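Long-range contacts in conserved uncharacterized protein (predicted phosphoesterase COG0622) (Streptococcus pneumoniae, PDB 3CK2), which probably hydrolyses phosphate esters, as a predicted phosphodiesterase of the calcineurin-like superfamily that holds two manganese ions, although its natural substrate is not established: residues I9-D14 with L128-I133; C143-V148 with D158-D163; S13-D18 with V36-D41. One frame throughout, in Å; residues are numbered along the deposited sequence.

Overall arrangement
The chain opens with strand 7-12, whose end and following loop serve two of the three contacts. Contact 3 closes first, returning by way of helix 19-29 to the parallel strand 35-38 and its metal-binding loop. Contact 1 starts from the same stretch but closes only at 128-133, so contact 3 nests inside the long excursion it spans, and the sheet of strand 125-130 is laid against that of strand 7-12. Contact 2 follows in series as a local hairpin, 145-150 with 154-160, on the other flank of strand 7-12. A salt bridge from Arg162 to Asp18 ties contact 2 back to contact 3.

Contact 1 (I9-D14 with L128-I133); sequences IIVMSD and LNPGSI. With MN (manganese (II) ion), chain B.
Pro130 packs against the end of strand 9-12, and its ring can be followed atom by atom. Pro130 CB sits 3.2 Å from the carbonyl oxygen Val11 O; Pro130 CG, one atom farther out, touches both Met12 C and Ser13 CB, each at 3.7 Å; CD turns back toward CG1 of Val11. The side chains of Val11 and Pro130 cross at about a right angle, with Val11 CG1 3.9 Å from Pro130 CG. The other valine branch, CG2, meets CD2 of Leu128 tip to tip.

Past the strands the contact becomes polar. Ser13 O takes the amide of Ile133 in a nearly straight bond (N to O 3.2 Å), and Ser132 OG donates to Asp14 O at 2.7 Å. The hydroxyl of Ser132 is anti to its own nitrogen (chi1 172°), which carries it to that carbonyl, where it approaches tilted from the carbonyl plane. Asp14 divides its carboxylate: OD1 binds a manganese ion at 2.1 Å, while OD2 receives Ser13 OG from above the carboxylate plane at 2.6 Å. A water joins OD2 to Asn129 OD1, which also accepts from Gly131 N in an Asx turn. This second shell, with the amide of His113 also on OD2, probably fixes the carboxylate's rotation.

On the far side of the backbone, the selenium of Met12 meets Ile133 CD1 at 4.1 Å. The contact thus brings two sheets together, the segments 9-12 and 128-130 running 69° apart: strand 35-38 and strand 145-150 flank 9-12, and helix 19-29 covers Met12 and Ile133.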
ATOM      1  N   ILE A   9       6.410  -4.749   5.861  1.00 16.98           N
ATOM      2  CA  ILE A   9       5.914  -4.675   4.497  1.00 17.17           C
ATOM      3  C   ILE A   9       6.222  -3.288   3.946  1.00 18.09           C
ATOM      4  O   ILE A   9       6.361  -2.306   4.698  1.00 18.72           O
ATOM      5  CB  ILE A   9       4.380  -5.048   4.392  1.00 17.83           C
ATOM      6  CG1 ILE A   9       3.502  -4.008   5.118  1.00 16.05           C
ATOM      7  CG2 ILE A   9       4.129  -6.524   4.874  1.00 10.84           C
ATOM      8  CD1 ILE A   9       2.017  -4.150   4.819  1.00 16.84           C
ATOM      9  N   ILE A  10       6.404  -3.260   2.635  1.00 18.99           N
ATOM     10  CA  ILE A  10       6.646  -2.044   1.850  1.00 19.27           C
ATOM     11  C   ILE A  10       5.466  -1.885   0.906  1.00 20.24           C
ATOM     12  O   ILE A  10       5.089  -2.850   0.201  1.00 21.56           O
ATOM     13  CB  ILE A  10       8.015  -2.086   1.052  1.00 19.00           C
ATOM     14  CG1 ILE A  10       9.216  -2.169   2.026  1.00 17.56           C
ATOM     15  CG2 ILE A  10       8.152  -0.822   0.141  1.00 18.89           C
ATOM     16  CD1 ILE A  10       9.381  -0.879   2.989  1.00 13.63           C
ATOM     17  N   VAL A  11       4.851  -0.694   0.950  1.00 20.98           N
ATOM     18  CA  VAL A  11       3.643  -0.378   0.190  1.00 20.55           C
ATOM     19  C   VAL A  11       3.889   0.888  -0.627  1.00 21.24           C
ATOM     20  O   VAL A  11       4.295   1.909  -0.061  1.00 21.06           O
ATOM     21  CB  VAL A  11       2.429  -0.153   1.141  1.00 19.84           C
ATOM     22  CG1 VAL A  11       1.124  -0.048   0.332  1.00 17.48           C
ATOM     23  CG2 VAL A  11       2.349  -1.278   2.193  1.00 19.35           C
HETATM   24  N   MSE A  12       3.633   0.829  -1.939  1.00 22.20           N
HETATM   25  CA  MSE A  12       3.643   2.034  -2.796  1.00 22.85           C
HETATM   26  C   MSE A  12       2.424   2.052  -3.715  1.00 21.46           C
HETATM   27  O   MSE A  12       1.638   1.137  -3.713  1.00 21.45           O
HETATM   28  CB  MSE A  12       4.945   2.120  -3.606  1.00 23.29           C
HETATM   29  CG  MSE A  12       5.091   0.979  -4.577  1.00 25.56           C
HETATM   30 SE   MSE A  12       6.710   1.044  -5.650  0.80 30.60          SE
HETATM   31  CE  MSE A  12       6.871  -0.880  -5.917  1.00 22.26           C
ATOM     32  N   SER A  13       2.261   3.120  -4.481  1.00 21.14           N
ATOM     33  CA  SER A  13       1.061   3.337  -5.268  1.00 20.84           C
ATOM     34  C   SER A  13       1.174   4.540  -6.145  1.00 20.55           C
ATOM     35  O   SER A  13       1.862   5.506  -5.812  1.00 18.96           O
ATOM     36  CB  SER A  13      -0.161   3.545  -4.356  1.00 21.38           C
ATOM     37  OG  SER A  13      -1.379   3.419  -5.063  1.00 20.52           O
ATOM     38  N   ASP A  14       0.429   4.493  -7.261  1.00 21.45           N
ATOM     39  CA  ASP A  14       0.187   5.688  -8.098  1.00 20.74           C
ATOM     40  C   ASP A  14       1.527   6.274  -8.572  1.00 20.94           C
ATOM     41  O   ASP A  14       1.811   7.479  -8.437  1.00 20.86           O
ATOM     42  CB  ASP A  14      -0.681   6.709  -7.355  1.00 20.12           C
ATOM     43  CG  ASP A  14      -2.111   6.225  -7.139  1.00 20.09           C
ATOM     44  OD1 ASP A  14      -2.970   6.483  -8.046  1.00 16.43           O
ATOM     45  OD2 ASP A  14      -2.383   5.632  -6.048  1.00 19.78           O
ATOM     46  N   LEU A 128      -4.405   2.047   5.167  1.00 20.38           N
ATOM     47  CA  LEU A 128      -3.203   2.745   4.740  1.00 20.56           C
ATOM     48  C   LEU A 128      -3.245   3.051   3.257  1.00 20.32           C
ATOM     49  O   LEU A 128      -3.442   2.149   2.427  1.00 19.74           O
ATOM     50  CB  LEU A 128      -1.944   1.909   5.042  1.00 21.09           C
ATOM     51  CG  LEU A 128      -0.573   2.422   4.570  1.00 20.54           C
ATOM     52  CD1 LEU A 128      -0.132   3.644   5.402  1.00 20.05           C
ATOM     53  CD2 LEU A 128       0.418   1.310   4.725  1.00 21.64           C
ATOM     54  N   ASN A 129      -3.041   4.334   2.955  1.00 20.32           N
ATOM     55  CA  ASN A 129      -2.677   4.790   1.629  1.00 20.26           C
ATOM     56  C   ASN A 129      -1.232   5.225   1.762  1.00 19.68           C
ATOM     57  O   ASN A 129      -0.904   6.092   2.604  1.00 18.34           O
ATOM     58  CB  ASN A 129      -3.585   5.944   1.180  1.00 20.48           C
ATOM     59  CG  ASN A 129      -3.385   6.313  -0.296  1.00 21.61           C
ATOM     60  OD1 ASN A 129      -2.263   6.362  -0.786  1.00 22.44           O
ATOM     61  ND2 ASN A 129      -4.479   6.581  -0.996  1.00 21.64           N
ATOM     62  N   PRO A 130      -0.344   4.632   0.955  1.00 19.02           N
ATOM     63  CA  PRO A 130       1.060   5.016   1.105  1.00 18.88           C
ATOM     64  C   PRO A 130       1.401   6.425   0.578  1.00 18.81           C
ATOM     65  O   PRO A 130       2.528   6.822   0.702  1.00 17.71           O
ATOM     66  CB  PRO A 130       1.786   3.943   0.276  1.00 19.23           C
ATOM     67  CG  PRO A 130       0.817   3.632  -0.822  1.00 18.48           C
ATOM     68  CD  PRO A 130      -0.525   3.638  -0.130  1.00 19.87           C
ATOM     69  N   GLY A 131       0.417   7.153   0.031  1.00 19.05           N
ATOM     70  CA  GLY A 131       0.637   8.318  -0.805  1.00 19.04           C
ATOM     71  C   GLY A 131       0.888   7.934  -2.246  1.00 19.72           C
ATOM     72  O   GLY A 131       0.809   6.750  -2.623  1.00 21.04           O
ATOM     73  N   SER A 132       1.195   8.936  -3.078  1.00 19.85           N
ATOM     74  CA  SER A 132       1.701   8.710  -4.433  1.00 18.92           C
ATOM     75  C   SER A 132       3.235   8.866  -4.522  1.00 18.86           C
ATOM     76  O   SER A 132       3.808   9.894  -4.140  1.00 18.30           O
ATOM     77  CB  SER A 132       0.992   9.608  -5.438  1.00 18.98           C
ATOM     78  OG  SER A 132       1.620   9.492  -6.704  1.00 18.10           O
ATOM     79  N   ILE A 133       3.899   7.836  -5.062  1.00 18.73           N
ATOM     80  CA  ILE A 133       5.355   7.859  -5.201  1.00 18.23           C
ATOM     81  C   ILE A 133       5.795   8.752  -6.382  1.00 18.71           C
ATOM     82  O   ILE A 133       6.977   8.948  -6.563  1.00 18.48           O
ATOM     83  CB  ILE A 133       5.933   6.378  -5.283  1.00 18.86           C
ATOM     84  CG1 ILE A 133       7.423   6.304  -4.883  1.00 18.79           C
ATOM     85  CG2 ILE A 133       5.617   5.651  -6.649  1.00 16.94           C
ATOM     86  CD1 ILE A 133       7.909   4.861  -4.682  1.00 17.03           C
TER
HETATM   87 MN    MN B 201      -3.583   7.707  -9.631  0.80 18.33          MN
HETATM   88  O   HOH W   1      -2.647   6.957  -3.470  1.00 21.69           O
HETATM   89  O   HOH W   2      -4.414   9.089 -11.138  1.00 18.54           O
HETATM   90  O   HOH W   3      -5.623   7.987  -8.852  1.00 20.43           O

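Contact 2 (C143-V148 with D158-D163); sequences CLYARV and DFLTRD. With SRT (S,R meso-tartaric acid), chain F.
The Tyr145 ring has Leu160 over one face: Leu160 CB stands 3.9 Å from the ring centroid, a CH-pi contact displaced toward the rim, and Leu160 CD2 reaches Tyr145 CE1 at 3.5 Å. With CG between the backbone nitrogen and carbonyl carbon (chi1 65°), the ring is brought round to the neighbouring strand; its hydroxyl is hydrogen-bonded to that of Tyr29 and to His164. The second flat group, the Arg147 guanidinium, has Asp158 OD2 and a water at its edge, in plane, and donates to the aspartate. Arg147 NH2 meets Asp158 OD2 at 3.1 Å in a straight salt bridge, although the carboxylate stands almost perpendicular (86°) and is approached from above its own plane. The bend of the arginine at chi3 (61°) lets the two side chains run side by side. Asp158 OD1 is hydrogen-bonded to Ser171 OG and lies beside the bound meso-tartaric acid.

Phe159 lies on the other face of the sheet, with CD1 4.0 Å from CB of Ala146 and its CB near Leu144 CD1. Four backbone bonds set the antiparallel register: Tyr145 with Leu160 and Arg147 with Asp158 are hydrogen-bonded pairs, and Ala146 with Phe159 between them is a non-hydrogen-bonded one. At the open end, Arg162 CD lies against Cys143 CB, and a water bridges Cys143 O to Arg162 N.

This beta hairpin sits beside strand 7-12, where Tyr145 packs on Ile10 and Met12, while Ala146, Val148 and Phe159 face strand 125-130 of the second sheet.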
ATOM      1  N   CYS A 143       6.832  13.107  -2.829  1.00 21.70           N
ATOM      2  CA  CYS A 143       6.556  11.744  -3.282  1.00 21.06           C
ATOM      3  C   CYS A 143       6.915  10.783  -2.150  1.00 21.06           C
ATOM      4  O   CYS A 143       7.995  10.897  -1.519  1.00 20.67           O
ATOM      5  CB  CYS A 143       7.381  11.432  -4.518  1.00 20.61           C
ATOM      6  SG  CYS A 143       6.934  12.356  -5.986  1.00 20.08           S
ATOM      7  N   LEU A 144       5.990   9.864  -1.867  1.00 21.04           N
ATOM      8  CA  LEU A 144       6.103   8.986  -0.714  1.00 19.79           C
ATOM      9  C   LEU A 144       5.653   7.595  -1.038  1.00 19.77           C
ATOM     10  O   LEU A 144       4.853   7.386  -1.942  1.00 18.58           O
ATOM     11  CB  LEU A 144       5.261   9.530   0.450  1.00 19.94           C
ATOM     12  CG  LEU A 144       5.647  10.864   1.144  1.00 18.09           C
ATOM     13  CD1 LEU A 144       4.540  11.282   2.103  1.00 15.60           C
ATOM     14  CD2 LEU A 144       6.991  10.809   1.888  1.00 16.49           C
ATOM     15  N   TYR A 145       6.238   6.644  -0.313  1.00 20.20           N
ATOM     16  CA  TYR A 145       5.686   5.318  -0.106  1.00 20.55           C
ATOM     17  C   TYR A 145       5.737   5.025   1.407  1.00 20.99           C
ATOM     18  O   TYR A 145       6.147   5.872   2.208  1.00 21.21           O
ATOM     19  CB  TYR A 145       6.427   4.266  -0.939  1.00 20.42           C
ATOM     20  CG  TYR A 145       7.877   4.026  -0.597  1.00 21.81           C
ATOM     21  CD1 TYR A 145       8.239   2.927   0.170  1.00 22.34           C
ATOM     22  CD2 TYR A 145       8.905   4.876  -1.081  1.00 20.09           C
ATOM     23  CE1 TYR A 145       9.566   2.670   0.466  1.00 22.85           C
ATOM     24  CE2 TYR A 145      10.224   4.622  -0.803  1.00 20.40           C
ATOM     25  CZ  TYR A 145      10.559   3.520  -0.013  1.00 22.50           C
ATOM     26  OH  TYR A 145      11.868   3.232   0.342  1.00 21.56           O
ATOM     27  N   ALA A 146       5.299   3.838   1.792  1.00 21.53           N
ATOM     28  CA  ALA A 146       5.109   3.489   3.211  1.00 21.55           C
ATOM     29  C   ALA A 146       5.789   2.164   3.584  1.00 21.51           C
ATOM     30  O   ALA A 146       5.877   1.220   2.791  1.00 21.37           O
ATOM     31  CB  ALA A 146       3.572   3.467   3.587  1.00 20.73           C
ATOM     32  N   ARG A 147       6.297   2.153   4.803  1.00 22.76           N
ATOM     33  CA  ARG A 147       6.763   0.956   5.505  1.00 23.93           C
ATOM     34  C   ARG A 147       5.861   0.681   6.716  1.00 23.79           C
ATOM     35  O   ARG A 147       5.631   1.580   7.537  1.00 24.91           O
ATOM     36  CB  ARG A 147       8.194   1.150   5.982  1.00 22.45           C
ATOM     37  CG  ARG A 147       8.732  -0.071   6.686  1.00 24.40           C
ATOM     38  CD  ARG A 147      10.158   0.128   7.146  1.00 26.02           C
ATOM     39  NE  ARG A 147      10.237   1.239   8.093  1.00 29.34           N
ATOM     40  CZ  ARG A 147      11.336   1.965   8.335  1.00 30.18           C
ATOM     41  NH1 ARG A 147      12.473   1.724   7.706  1.00 32.29           N
ATOM     42  NH2 ARG A 147      11.291   2.955   9.201  1.00 28.93           N
ATOM     43  N   VAL A 148       5.348  -0.538   6.820  1.00 24.27           N
ATOM     44  CA  VAL A 148       4.611  -0.966   8.010  1.00 24.54           C
ATOM     45  C   VAL A 148       5.389  -2.081   8.745  1.00 24.84           C
ATOM     46  O   VAL A 148       5.785  -3.073   8.130  1.00 23.97           O
ATOM     47  CB  VAL A 148       3.152  -1.456   7.691  1.00 24.88           C
ATOM     48  CG1 VAL A 148       2.369  -1.714   9.013  1.00 23.41           C
ATOM     49  CG2 VAL A 148       2.407  -0.460   6.766  1.00 22.61           C
ATOM     50  N   ASP A 158       5.683   4.210   8.914  1.00 23.01           N
ATOM     51  CA  ASP A 158       6.531   5.326   8.503  1.00 22.24           C
ATOM     52  C   ASP A 158       6.324   5.597   7.042  1.00 22.29           C
ATOM     53  O   ASP A 158       6.161   4.671   6.253  1.00 21.99           O
ATOM     54  CB  ASP A 158       7.988   4.991   8.708  1.00 22.69           C
ATOM     55  CG  ASP A 158       8.379   4.981  10.168  1.00 22.66           C
ATOM     56  OD1 ASP A 158       8.304   6.031  10.863  1.00 22.33           O
ATOM     57  OD2 ASP A 158       8.725   3.892  10.620  1.00 22.56           O
ATOM     58  N   PHE A 159       6.332   6.873   6.680  1.00 22.20           N
ATOM     59  CA  PHE A 159       6.328   7.248   5.278  1.00 22.07           C
ATOM     60  C   PHE A 159       7.728   7.639   4.818  1.00 21.45           C
ATOM     61  O   PHE A 159       8.437   8.313   5.518  1.00 21.21           O
ATOM     62  CB  PHE A 159       5.298   8.347   5.030  1.00 22.75           C
ATOM     63  CG  PHE A 159       3.887   7.888   5.253  1.00 21.32           C
ATOM     64  CD1 PHE A 159       3.144   7.388   4.220  1.00 20.80           C
ATOM     65  CD2 PHE A 159       3.315   7.957   6.511  1.00 22.30           C
ATOM     66  CE1 PHE A 159       1.862   6.984   4.447  1.00 22.14           C
ATOM     67  CE2 PHE A 159       2.019   7.560   6.730  1.00 22.50           C
ATOM     68  CZ  PHE A 159       1.299   7.061   5.701  1.00 21.34           C
ATOM     69  N   LEU A 160       8.104   7.157   3.631  1.00 21.46           N
ATOM     70  CA  LEU A 160       9.485   7.205   3.145  1.00 21.42           C
ATOM     71  C   LEU A 160       9.524   7.972   1.852  1.00 20.28           C
ATOM     72  O   LEU A 160       8.585   7.941   1.061  1.00 19.25           O
ATOM     73  CB  LEU A 160      10.046   5.799   2.925  1.00 21.58           C
ATOM     74  CG  LEU A 160      10.684   5.003   4.089  1.00 23.95           C
ATOM     75  CD1 LEU A 160       9.923   5.069   5.360  1.00 23.26           C
ATOM     76  CD2 LEU A 160      10.831   3.560   3.635  1.00 24.26           C
ATOM     77  N   THR A 161      10.620   8.686   1.656  1.00 20.17           N
ATOM     78  CA  THR A 161      10.796   9.472   0.469  1.00 18.83           C
ATOM     79  C   THR A 161      11.375   8.577  -0.611  1.00 19.26           C
ATOM     80  O   THR A 161      11.685   7.396  -0.378  1.00 18.50           O
ATOM     81  CB  THR A 161      11.708  10.692   0.700  1.00 18.98           C
ATOM     82  OG1 THR A 161      13.052  10.262   0.886  1.00 16.42           O
ATOM     83  CG2 THR A 161      11.221  11.564   1.881  1.00 16.49           C
ATOM     84  N   ARG A 162      11.511   9.150  -1.807  1.00 18.76           N
ATOM     85  CA  ARG A 162      12.138   8.459  -2.938  1.00 17.47           C
ATOM     86  C   ARG A 162      13.627   8.203  -2.746  1.00 17.91           C
ATOM     87  O   ARG A 162      14.242   7.464  -3.555  1.00 18.87           O
ATOM     88  CB  ARG A 162      11.867   9.247  -4.236  1.00 16.82           C
ATOM     89  CG  ARG A 162      10.427   9.020  -4.707  1.00 14.92           C
ATOM     90  CD  ARG A 162      10.017   9.904  -5.889  1.00 14.73           C
ATOM     91  NE  ARG A 162      10.798   9.627  -7.083  1.00 11.31           N
ATOM     92  CZ  ARG A 162      10.337   9.117  -8.208  1.00 10.67           C
ATOM     93  NH1 ARG A 162       9.065   8.874  -8.356  1.00 14.35           N
ATOM     94  NH2 ARG A 162      11.161   8.910  -9.224  1.00  8.37           N
ATOM     95  N   ASP A 163      14.203   8.791  -1.692  1.00 17.19           N
ATOM     96  CA  ASP A 163      15.552   8.456  -1.254  1.00 17.11           C
ATOM     97  C   ASP A 163      15.556   7.503  -0.068  1.00 16.70           C
ATOM     98  O   ASP A 163      16.611   7.204   0.476  1.00 15.67           O
ATOM     99  CB  ASP A 163      16.353   9.742  -0.924  1.00 17.63           C
ATOM    100  CG  ASP A 163      16.675  10.566  -2.164  1.00 17.35           C
ATOM    101  OD1 ASP A 163      16.452  10.091  -3.320  1.00 19.75           O
ATOM    102  OD2 ASP A 163      17.150  11.690  -1.981  1.00 14.33           O
TER
HETATM  103  O1  SRT F 301       9.245   6.628  14.841  0.50 50.09           O
HETATM  104  O11 SRT F 301       9.481   8.819  14.701  0.50 48.69           O
HETATM  105  C1  SRT F 301       9.733   7.652  14.305  0.50 49.93           C
HETATM  106  C2  SRT F 301      10.639   7.470  13.114  0.50 49.71           C
HETATM  107  O2  SRT F 301       9.944   6.650  12.177  0.50 49.91           O
HETATM  108  C3  SRT F 301      11.975   6.764  13.421  0.50 49.99           C
HETATM  109  O3  SRT F 301      12.288   6.844  14.820  0.50 49.59           O
HETATM  110  C4  SRT F 301      13.120   7.306  12.582  0.50 50.00           C
HETATM  111  O4  SRT F 301      14.235   6.734  12.652  0.50 50.28           O
HETATM  112  O41 SRT F 301      12.951   8.281  11.811  0.50 49.37           O
HETATM  113  O   HOH W   4      10.373  11.754  -2.296  1.00 25.36           O
HETATM  114  O   HOH W   5       7.718   1.411   9.842  1.00 31.42           O

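Contact 3 (S13-D18 with V36-D41); sequences SDSHGD and VFHNGD. With MN (manganese (II) ion), chain B.
Asp14, His16 and Asp41 converge on one manganese ion through OD1, NE2 and OD2, the last at 2.2 Å. Two waters and His115 complete its shell. The carboxylates of Asp14 and Asp41 stand almost perpendicular, 86° apart, and the metal they share probably offsets the repulsion between two acidic oxygens, Asp14 OD1 and Asp41 OD2, 3.1 Å from each other. Asp41 OD2 also binds the second manganese, with Asn60, His84 and His113, and so bridges the pair.

Behind the metal, two backbone bonds hold the loops together. Asp14 N donates a hydrogen bond to Gly40 O at 2.8 Å, and His16 N donates to Asp41 O at 3.0 Å, in the carbonyl plane. That same carbonyl oxygen lies 3.6 Å above the centre of the His16 ring; the bond from ND1 of this ring to Glu43 probably helps to orient the imidazole.

His38 forms a further layer. Its CG is anti to the backbone nitrogen (chi1 -171°), turning the ring back toward the 13-18 loop, where His38 NE2 and Ser15 OG share a short hydrogen bond of 2.6 Å. At another edge ND1 accepts from Gly40 N, again in plane, so both ring nitrogens are engaged, which would hold the ring's rotation. Ser13 CA rests over one of its faces in a CH-pi contact, 4.2 Å from the centroid. The packing is completed by Ser13 OG, 3.4 Å from Asn39 CB.

Asp-Ser-His after one strand and Gly-Asp after the next, with helix 19-29 as the right-handed crossover between them, form the D-x-H and GD motifs by which calcineurin-like phosphoesterases build a two-metal centre.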
ATOM      1  N   SER A  13       2.261   3.120  -4.481  1.00 21.14           N
ATOM      2  CA  SER A  13       1.061   3.337  -5.268  1.00 20.84           C
ATOM      3  C   SER A  13       1.174   4.540  -6.145  1.00 20.55           C
ATOM      4  O   SER A  13       1.862   5.506  -5.812  1.00 18.96           O
ATOM      5  CB  SER A  13      -0.161   3.545  -4.356  1.00 21.38           C
ATOM      6  OG  SER A  13      -1.379   3.419  -5.063  1.00 20.52           O
ATOM      7  N   ASP A  14       0.429   4.493  -7.261  1.00 21.45           N
ATOM      8  CA  ASP A  14       0.187   5.688  -8.098  1.00 20.74           C
ATOM      9  C   ASP A  14       1.527   6.274  -8.572  1.00 20.94           C
ATOM     10  O   ASP A  14       1.811   7.479  -8.437  1.00 20.86           O
ATOM     11  CB  ASP A  14      -0.681   6.709  -7.355  1.00 20.12           C
ATOM     12  CG  ASP A  14      -2.111   6.225  -7.139  1.00 20.09           C
ATOM     13  OD1 ASP A  14      -2.970   6.483  -8.046  1.00 16.43           O
ATOM     14  OD2 ASP A  14      -2.383   5.632  -6.048  1.00 19.78           O
ATOM     15  N   SER A  15       2.306   5.371  -9.176  1.00 20.93           N
ATOM     16  CA  SER A  15       3.628   5.628  -9.748  1.00 20.31           C
ATOM     17  C   SER A  15       3.580   6.224 -11.180  1.00 19.78           C
ATOM     18  O   SER A  15       4.509   6.875 -11.594  1.00 19.50           O
ATOM     19  CB  SER A  15       4.468   4.338  -9.703  1.00 20.42           C
ATOM     20  OG  SER A  15       3.738   3.205 -10.129  1.00 21.13           O
ATOM     21  N   HIS A  16       2.497   5.986 -11.908  1.00 19.57           N
ATOM     22  CA  HIS A  16       2.116   6.738 -13.112  1.00 19.38           C
ATOM     23  C   HIS A  16       3.193   6.858 -14.187  1.00 19.24           C
ATOM     24  O   HIS A  16       3.598   7.961 -14.588  1.00 18.13           O
ATOM     25  CB  HIS A  16       1.518   8.118 -12.736  1.00 19.34           C
ATOM     26  CG  HIS A  16       0.109   8.025 -12.226  1.00 17.70           C
ATOM     27  ND1 HIS A  16      -0.969   7.790 -13.055  1.00 14.37           N
ATOM     28  CD2 HIS A  16      -0.381   8.061 -10.975  1.00 17.23           C
ATOM     29  CE1 HIS A  16      -2.066   7.703 -12.335  1.00 17.61           C
ATOM     30  NE2 HIS A  16      -1.738   7.856 -11.064  1.00 18.84           N
ATOM     31  N   GLY A  17       3.628   5.697 -14.648  1.00 18.77           N
ATOM     32  CA  GLY A  17       4.538   5.602 -15.768  1.00 18.87           C
ATOM     33  C   GLY A  17       6.004   5.684 -15.398  1.00 19.05           C
ATOM     34  O   GLY A  17       6.851   5.553 -16.244  1.00 18.66           O
ATOM     35  N   ASP A  18       6.306   5.867 -14.124  1.00 20.09           N
ATOM     36  CA  ASP A  18       7.674   5.846 -13.647  1.00 20.63           C
ATOM     37  C   ASP A  18       8.030   4.397 -13.291  1.00 21.12           C
ATOM     38  O   ASP A  18       7.630   3.860 -12.270  1.00 21.23           O
ATOM     39  CB  ASP A  18       7.803   6.803 -12.460  1.00 20.98           C
ATOM     40  CG  ASP A  18       9.213   6.946 -11.960  1.00 20.71           C
ATOM     41  OD1 ASP A  18      10.055   6.064 -12.206  1.00 21.93           O
ATOM     42  OD2 ASP A  18       9.459   7.955 -11.280  1.00 21.33           O
ATOM     43  N   VAL A  36       6.133  -6.803  -0.611  1.00 22.18           N
ATOM     44  CA  VAL A  36       6.147  -5.508  -1.241  1.00 22.23           C
ATOM     45  C   VAL A  36       4.856  -5.362  -2.016  1.00 22.67           C
ATOM     46  O   VAL A  36       4.529  -6.226  -2.818  1.00 23.58           O
ATOM     47  CB  VAL A  36       7.404  -5.299  -2.145  1.00 23.14           C
ATOM     48  CG1 VAL A  36       7.376  -3.895  -2.819  1.00 19.19           C
ATOM     49  CG2 VAL A  36       8.679  -5.470  -1.322  1.00 22.66           C
ATOM     50  N   PHE A  37       4.137  -4.252  -1.791  1.00 22.57           N
ATOM     51  CA  PHE A  37       2.819  -4.003  -2.432  1.00 22.41           C
ATOM     52  C   PHE A  37       2.770  -2.751  -3.300  1.00 22.02           C
ATOM     53  O   PHE A  37       3.317  -1.712  -2.940  1.00 22.63           O
ATOM     54  CB  PHE A  37       1.723  -3.846  -1.366  1.00 22.07           C
ATOM     55  CG  PHE A  37       1.570  -5.028  -0.505  1.00 22.05           C
ATOM     56  CD1 PHE A  37       0.659  -6.006  -0.829  1.00 20.68           C
ATOM     57  CD2 PHE A  37       2.360  -5.183   0.628  1.00 21.41           C
ATOM     58  CE1 PHE A  37       0.509  -7.115  -0.048  1.00 21.64           C
ATOM     59  CE2 PHE A  37       2.225  -6.316   1.413  1.00 24.08           C
ATOM     60  CZ  PHE A  37       1.287  -7.288   1.063  1.00 22.76           C
ATOM     61  N   HIS A  38       2.032  -2.825  -4.397  1.00 21.60           N
ATOM     62  CA  HIS A  38       1.788  -1.648  -5.229  1.00 21.33           C
ATOM     63  C   HIS A  38       0.289  -1.587  -5.418  1.00 21.36           C
ATOM     64  O   HIS A  38      -0.295  -2.553  -5.832  1.00 22.38           O
ATOM     65  CB  HIS A  38       2.539  -1.755  -6.554  1.00 21.07           C
ATOM     66  CG  HIS A  38       2.521  -0.510  -7.368  1.00 19.92           C
ATOM     67  ND1 HIS A  38       1.354   0.092  -7.788  1.00 19.72           N
ATOM     68  CD2 HIS A  38       3.531   0.225  -7.884  1.00 20.88           C
ATOM     69  CE1 HIS A  38       1.654   1.166  -8.493  1.00 22.71           C
ATOM     70  NE2 HIS A  38       2.971   1.283  -8.550  1.00 20.52           N
ATOM     71  N   ASN A  39      -0.340  -0.467  -5.076  1.00 21.36           N
ATOM     72  CA  ASN A  39      -1.800  -0.391  -5.016  1.00 21.19           C
ATOM     73  C   ASN A  39      -2.452   0.185  -6.287  1.00 21.32           C
ATOM     74  O   ASN A  39      -3.623   0.570  -6.289  1.00 20.41           O
ATOM     75  CB  ASN A  39      -2.227   0.395  -3.770  1.00 21.21           C
ATOM     76  CG  ASN A  39      -1.703  -0.211  -2.475  1.00 20.99           C
ATOM     77  OD1 ASN A  39      -1.358  -1.400  -2.432  1.00 22.40           O
ATOM     78  ND2 ASN A  39      -1.658   0.612  -1.393  1.00 17.29           N
ATOM     79  N   GLY A  40      -1.658   0.238  -7.356  1.00 22.01           N
ATOM     80  CA  GLY A  40      -2.140   0.512  -8.693  1.00 21.63           C
ATOM     81  C   GLY A  40      -1.839   1.889  -9.249  1.00 21.87           C
ATOM     82  O   GLY A  40      -1.212   2.750  -8.617  1.00 22.05           O
ATOM     83  N   ASP A  41      -2.346   2.084 -10.459  1.00 22.59           N
ATOM     84  CA  ASP A  41      -2.053   3.244 -11.304  1.00 21.98           C
ATOM     85  C   ASP A  41      -0.555   3.338 -11.562  1.00 22.00           C
ATOM     86  O   ASP A  41       0.050   4.386 -11.400  1.00 23.46           O
ATOM     87  CB  ASP A  41      -2.596   4.504 -10.660  1.00 21.71           C
ATOM     88  CG  ASP A  41      -3.979   4.839 -11.088  1.00 19.48           C
ATOM     89  OD1 ASP A  41      -4.617   4.036 -11.772  1.00 15.09           O
ATOM     90  OD2 ASP A  41      -4.416   5.960 -10.715  1.00 20.59           O
TER
HETATM   91 MN    MN B 201      -3.583   7.707  -9.631  0.80 18.33          MN
HETATM   92  O   HOH W   2      -4.414   9.089 -11.138  1.00 18.54           O
HETATM   93  O   HOH W   3      -5.623   7.987  -8.852  1.00 20.43           O